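Long-range contact in MstE (Scytonema sp. PCC 10023, PDB 6SBF), which probably cyclises isoprenoid precursors as a single-domain class II terpene cyclase in the assembly of merosterol-type scaffolds: residues A[142-156]-A[169-183]. The protein carries 1 engineered substitution. Sequence-based numbering, arbitrary orientation.
Sequences QPNGGIATFAEESIR and FQGWCGAHTCVSAAV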
loop_
_atom_site.group_PDB
_atom_site.type_symbol
_atom_site.label_atom_id
_atom_site.label_comp_id
_atom_site.label_asym_id
_atom_site.label_seq_id
_atom_site.Cartn_x
_atom_site.Cartn_y
_atom_site.Cartn_z
ATOM N N GLN A 142 5.508 9.069 17.333
ATOM C CA GLN A 142 6.841 9.046 17.973
ATOM C C GLN A 142 7.354 10.464 18.196
ATOM O O GLN A 142 7.015 11.380 17.453
ATOM C CB GLN A 142 7.761 8.227 17.076
ATOM C CG GLN A 142 7.367 6.764 16.969
ATOM C CD GLN A 142 7.187 6.111 18.323
ATOM O OE1 GLN A 142 8.163 6.025 19.093
ATOM N NE2 GLN A 142 5.984 5.595 18.626
ATOM N N PRO A 143 8.282 10.626 19.161
ATOM C CA PRO A 143 9.026 11.886 19.345
ATOM C C PRO A 143 9.649 12.522 18.087
ATOM O O PRO A 143 9.621 13.725 17.979
ATOM C CB PRO A 143 10.142 11.446 20.312
ATOM C CG PRO A 143 9.496 10.377 21.141
ATOM C CD PRO A 143 8.662 9.610 20.152
ATOM N N ASN A 144 10.021 11.727 17.066
ATOM C CA ASN A 144 10.630 12.288 15.806
ATOM C C ASN A 144 9.589 12.682 14.762
ATOM O O ASN A 144 9.986 13.194 13.667
ATOM C CB ASN A 144 11.504 11.314 15.003
ATOM C CG ASN A 144 10.788 10.106 14.420
ATOM O OD1 ASN A 144 9.544 9.990 14.274
ATOM N ND2 ASN A 144 11.642 9.184 14.040
ATOM N N GLY A 145 8.341 12.587 15.123
ATOM C CA GLY A 145 7.201 13.133 14.358
ATOM C C GLY A 145 6.510 12.186 13.396
ATOM O O GLY A 145 5.530 12.702 12.708
ATOM N N GLY A 146 7.007 10.954 13.273
ATOM C CA GLY A 146 6.420 9.837 12.498
ATOM C C GLY A 146 5.562 8.873 13.327
ATOM O O GLY A 146 5.362 9.066 14.533
ATOM N N ILE A 147 5.037 7.865 12.659
ATOM C CA ILE A 147 4.225 6.868 13.338
ATOM C C ILE A 147 4.896 5.502 13.262
ATOM O O ILE A 147 5.451 5.127 12.203
ATOM C CB ILE A 147 2.797 6.897 12.802
ATOM C CG1 ILE A 147 1.840 6.290 13.800
ATOM C CG2 ILE A 147 2.758 6.256 11.502
ATOM C CD1 ILE A 147 0.443 6.806 13.633
ATOM N N ALA A 148 4.849 4.800 14.382
ATOM C CA ALA A 148 5.383 3.429 14.515
ATOM C C ALA A 148 4.275 2.406 14.203
ATOM O O ALA A 148 3.133 2.595 14.587
ATOM C CB ALA A 148 5.958 3.179 15.869
ATOM N N THR A 149 4.645 1.284 13.616
ATOM C CA THR A 149 3.685 0.218 13.281
ATOM C C THR A 149 3.139 -0.405 14.563
ATOM O O THR A 149 1.905 -0.581 14.709
ATOM C CB THR A 149 4.332 -0.860 12.416
ATOM O OG1 THR A 149 4.730 -0.303 11.164
ATOM C CG2 THR A 149 3.387 -2.001 12.115
ATOM N N PHE A 150 4.012 -0.820 15.460
ATOM C CA PHE A 150 3.641 -1.616 16.636
ATOM C C PHE A 150 4.077 -0.934 17.916
ATOM O O PHE A 150 5.121 -0.274 17.969
ATOM C CB PHE A 150 4.394 -2.937 16.627
ATOM C CG PHE A 150 3.968 -3.907 15.566
ATOM C CD1 PHE A 150 2.687 -4.437 15.554
ATOM C CD2 PHE A 150 4.848 -4.292 14.571
ATOM C CE1 PHE A 150 2.317 -5.340 14.587
ATOM C CE2 PHE A 150 4.455 -5.174 13.582
ATOM C CZ PHE A 150 3.198 -5.726 13.611
ATOM N N ALA A 151 3.321 -1.154 18.977
ATOM C CA ALA A 151 3.733 -0.937 20.367
ATOM C C ALA A 151 4.504 -2.179 20.822
ATOM O O ALA A 151 4.034 -3.329 20.581
ATOM C CB ALA A 151 2.524 -0.720 21.225
ATOM N N GLU A 152 5.613 -1.936 21.489
ATOM C CA GLU A 152 6.569 -3.005 21.812
ATOM C C GLU A 152 5.906 -4.151 22.586
ATOM O O GLU A 152 6.169 -5.334 22.253
ATOM C CB GLU A 152 7.726 -2.403 22.610
ATOM C CG GLU A 152 8.819 -3.407 22.895
ATOM C CD GLU A 152 10.150 -2.870 23.381
ATOM O OE1 GLU A 152 11.040 -3.679 23.699
ATOM O OE2 GLU A 152 10.300 -1.653 23.403
ATOM N N GLU A 153 5.158 -3.843 23.628
ATOM C CA GLU A 153 4.673 -4.913 24.536
ATOM C C GLU A 153 3.621 -5.709 23.757
ATOM O O GLU A 153 3.607 -6.949 23.905
ATOM C CB GLU A 153 4.224 -4.304 25.868
ATOM C CG GLU A 153 5.416 -3.793 26.700
ATOM C CD GLU A 153 6.648 -4.698 26.882
ATOM O OE1 GLU A 153 7.780 -4.193 26.718
ATOM O OE2 GLU A 153 6.492 -5.902 27.215
ATOM N N SER A 154 2.888 -5.073 22.843
ATOM C CA SER A 154 1.847 -5.758 22.042
ATOM C C SER A 154 2.480 -6.838 21.173
ATOM O O SER A 154 1.945 -7.979 21.131
ATOM C CB SER A 154 1.051 -4.803 21.237
ATOM O OG SER A 154 0.427 -3.904 22.096
ATOM N N ILE A 155 3.501 -6.481 20.424
ATOM C CA ILE A 155 4.110 -7.405 19.426
ATOM C C ILE A 155 5.002 -8.410 20.167
ATOM O O ILE A 155 5.040 -9.558 19.759
ATOM C CB ILE A 155 4.800 -6.621 18.285
ATOM C CG1 ILE A 155 5.265 -7.587 17.175
ATOM C CG2 ILE A 155 5.953 -5.704 18.748
ATOM C CD1 ILE A 155 4.172 -8.383 16.530
ATOM N N ARG A 156 5.659 -8.020 21.246
ATOM C CA ARG A 156 6.324 -9.015 22.115
ATOM C C ARG A 156 5.333 -10.069 22.651
ATOM O O ARG A 156 5.738 -11.263 22.748
ATOM C CB ARG A 156 7.039 -8.321 23.275
ATOM C CG ARG A 156 8.405 -7.775 22.888
ATOM C CD ARG A 156 9.160 -7.285 24.123
ATOM N NE ARG A 156 10.369 -6.520 23.839
ATOM C CZ ARG A 156 11.509 -7.035 23.407
ATOM N NH1 ARG A 156 12.559 -6.253 23.198
ATOM N NH2 ARG A 156 11.591 -8.332 23.161
ATOM N N PHE A 169 13.410 -4.681 20.053
ATOM C CA PHE A 169 12.293 -4.482 19.079
ATOM C C PHE A 169 12.234 -3.053 18.535
ATOM O O PHE A 169 11.216 -2.643 17.944
ATOM C CB PHE A 169 10.969 -4.920 19.689
ATOM C CG PHE A 169 10.760 -6.415 19.600
ATOM C CD1 PHE A 169 11.666 -7.335 20.086
ATOM C CD2 PHE A 169 9.693 -6.910 18.933
ATOM C CE1 PHE A 169 11.417 -8.699 19.977
ATOM C CE2 PHE A 169 9.435 -8.257 18.813
ATOM C CZ PHE A 169 10.307 -9.156 19.321
ATOM N N GLN A 170 13.301 -2.282 18.653
ATOM C CA GLN A 170 13.291 -0.846 18.267
ATOM C C GLN A 170 13.177 -0.687 16.752
ATOM O O GLN A 170 12.810 0.426 16.301
ATOM C CB GLN A 170 14.529 -0.148 18.820
ATOM C CG GLN A 170 14.427 -0.001 20.323
ATOM C CD GLN A 170 13.087 0.599 20.704
ATOM O OE1 GLN A 170 12.743 1.738 20.337
ATOM N NE2 GLN A 170 12.319 -0.143 21.464
ATOM N N GLY A 171 13.498 -1.710 15.956
ATOM C CA GLY A 171 13.209 -1.694 14.514
ATOM C C GLY A 171 11.712 -1.737 14.249
ATOM O O GLY A 171 11.176 -0.806 13.612
ATOM N N TRP A 172 11.052 -2.762 14.773
ATOM C CA TRP A 172 9.608 -2.921 14.517
ATOM C C TRP A 172 8.766 -1.845 15.215
ATOM O O TRP A 172 7.604 -1.670 14.805
ATOM C CB TRP A 172 9.185 -4.291 15.001
ATOM C CG TRP A 172 9.651 -5.417 14.158
ATOM C CD1 TRP A 172 10.434 -5.375 13.042
ATOM C CD2 TRP A 172 9.406 -6.803 14.425
ATOM N NE1 TRP A 172 10.661 -6.648 12.589
ATOM C CE2 TRP A 172 10.025 -7.535 13.402
ATOM C CE3 TRP A 172 8.672 -7.455 15.397
ATOM C CZ2 TRP A 172 9.935 -8.914 13.314
ATOM C CZ3 TRP A 172 8.608 -8.820 15.322
ATOM C CH2 TRP A 172 9.236 -9.543 14.308
ATOM N N CYS A 173 9.291 -1.164 16.223
ATOM C CA CYS A 173 8.522 -0.240 17.095
ATOM C C CYS A 173 9.010 1.202 16.929
ATOM O O CYS A 173 8.595 2.058 17.711
ATOM C CB CYS A 173 8.528 -0.680 18.549
ATOM S SG CYS A 173 7.871 -2.345 18.751
ATOM N N GLY A 174 9.810 1.466 15.924
ATOM C CA GLY A 174 10.205 2.836 15.575
ATOM C C GLY A 174 9.276 3.439 14.558
ATOM O O GLY A 174 8.502 2.741 13.893
ATOM N N ALA A 175 9.459 4.732 14.325
ATOM C CA ALA A 175 8.748 5.420 13.247
ATOM C C ALA A 175 9.076 4.762 11.916
ATOM O O ALA A 175 10.274 4.532 11.628
ATOM C CB ALA A 175 9.063 6.882 13.241
ATOM N N HIS A 176 8.076 4.559 11.085
ATOM C CA HIS A 176 8.197 3.905 9.764
ATOM C C HIS A 176 7.703 4.856 8.685
ATOM O O HIS A 176 6.578 5.359 8.792
ATOM C CB HIS A 176 7.398 2.614 9.748
ATOM C CG HIS A 176 7.948 1.619 10.693
ATOM N ND1 HIS A 176 7.173 0.752 11.445
ATOM C CD2 HIS A 176 9.245 1.345 11.010
ATOM C CE1 HIS A 176 7.989 -0.023 12.171
ATOM N NE2 HIS A 176 9.286 0.311 11.916
ATOM N N THR A 177 8.472 5.096 7.643
ATOM C CA THR A 177 8.065 6.091 6.650
ATOM C C THR A 177 6.902 5.596 5.801
ATOM O O THR A 177 6.022 6.398 5.438
ATOM C CB THR A 177 9.296 6.476 5.845
ATOM O OG1 THR A 177 10.343 6.908 6.748
ATOM C CG2 THR A 177 9.019 7.603 4.888
ATOM N N CYS A 178 6.862 4.320 5.486
ATOM C CA CYS A 178 5.794 3.694 4.699
ATOM C C CYS A 178 4.446 3.850 5.456
ATOM O O CYS A 178 3.439 4.256 4.876
ATOM C CB CYS A 178 6.107 2.223 4.422
ATOM S SG CYS A 178 6.648 1.257 5.866
ATOM N N VAL A 179 4.434 3.536 6.742
ATOM C CA VAL A 179 3.225 3.626 7.571
ATOM C C VAL A 179 2.878 5.086 7.772
ATOM O O VAL A 179 1.677 5.460 7.671
ATOM C CB VAL A 179 3.411 2.904 8.894
ATOM C CG1 VAL A 179 2.134 2.993 9.743
ATOM C CG2 VAL A 179 3.802 1.469 8.638
ATOM N N SER A 180 3.830 5.965 8.002
ATOM C CA SER A 180 3.579 7.399 8.169
ATOM C C SER A 180 2.950 7.969 6.890
ATOM O O SER A 180 1.982 8.758 6.968
ATOM C CB SER A 180 4.883 8.110 8.511
ATOM O OG SER A 180 5.410 7.684 9.751
ATOM N N ALA A 181 3.426 7.592 5.721
ATOM C CA ALA A 181 2.913 8.073 4.445
ATOM C C ALA A 181 1.442 7.661 4.315
ATOM O O ALA A 181 0.586 8.456 3.875
ATOM C CB ALA A 181 3.749 7.563 3.293
ATOM N N ALA A 182 1.140 6.419 4.606
ATOM C CA ALA A 182 -0.223 5.903 4.471
ATOM C C ALA A 182 -1.143 6.588 5.502
ATOM O O ALA A 182 -2.272 6.970 5.144
ATOM C CB ALA A 182 -0.237 4.403 4.631
ATOM N N VAL A 183 -0.738 6.740 6.737
ATOM C CA VAL A 183 -1.562 7.373 7.787
ATOM C C VAL A 183 -1.783 8.831 7.406
ATOM O O VAL A 183 -2.866 9.373 7.699
ATOM C CB VAL A 183 -0.970 7.157 9.186
ATOM C CG1 VAL A 183 -1.670 7.969 10.250
ATOM C CG2 VAL A 183 -1.044 5.686 9.573
HETATM O O HOH W 1 13.312 -2.807 22.192
#
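T149 and H176 meet at about a right angle, the hydroxyl OG1 of T149 lying at the edge of the imidazole, hydrogen-bonded to ND1 of H176 at 2.7 Å. At the other end of the ring NE2 of H176 gives its hydrogen to G171 O in the carbonyl plane, so two bonds fix the rotation of the imidazole, while G174 O sits over the centre of one face. The neighbouring backbone is pinned at I147: its N donates almost straight (177°) to OG of S180, and its O accepts from H176 N. Methyl CG2 of I147 packs on CG1 of V179 at 3.8 Å. Farther along, CG of R156 makes a CH-pi contact over the centre of the F169 ring, 4.0 Å from its centroid, and the guanidinium, tilted 48° to the ring, grips OE1 of E152 side-on through NE and NH1; NH1 also hydrogen-bonds V167 O. A leucine in place of R156 would probably leave the E152 carboxylate without its charged mate. A water joins that same OE1 to F169 N and Q170 NE2. Helix 152-158 thus packs on loop 169-173, and helix 177-183 on loop 146-149, beside helices 109-121, 187-200 and 215-229, with Y210 stacked on H176 and NE1 of W211 hydrogen-bonded to OG1 of T149.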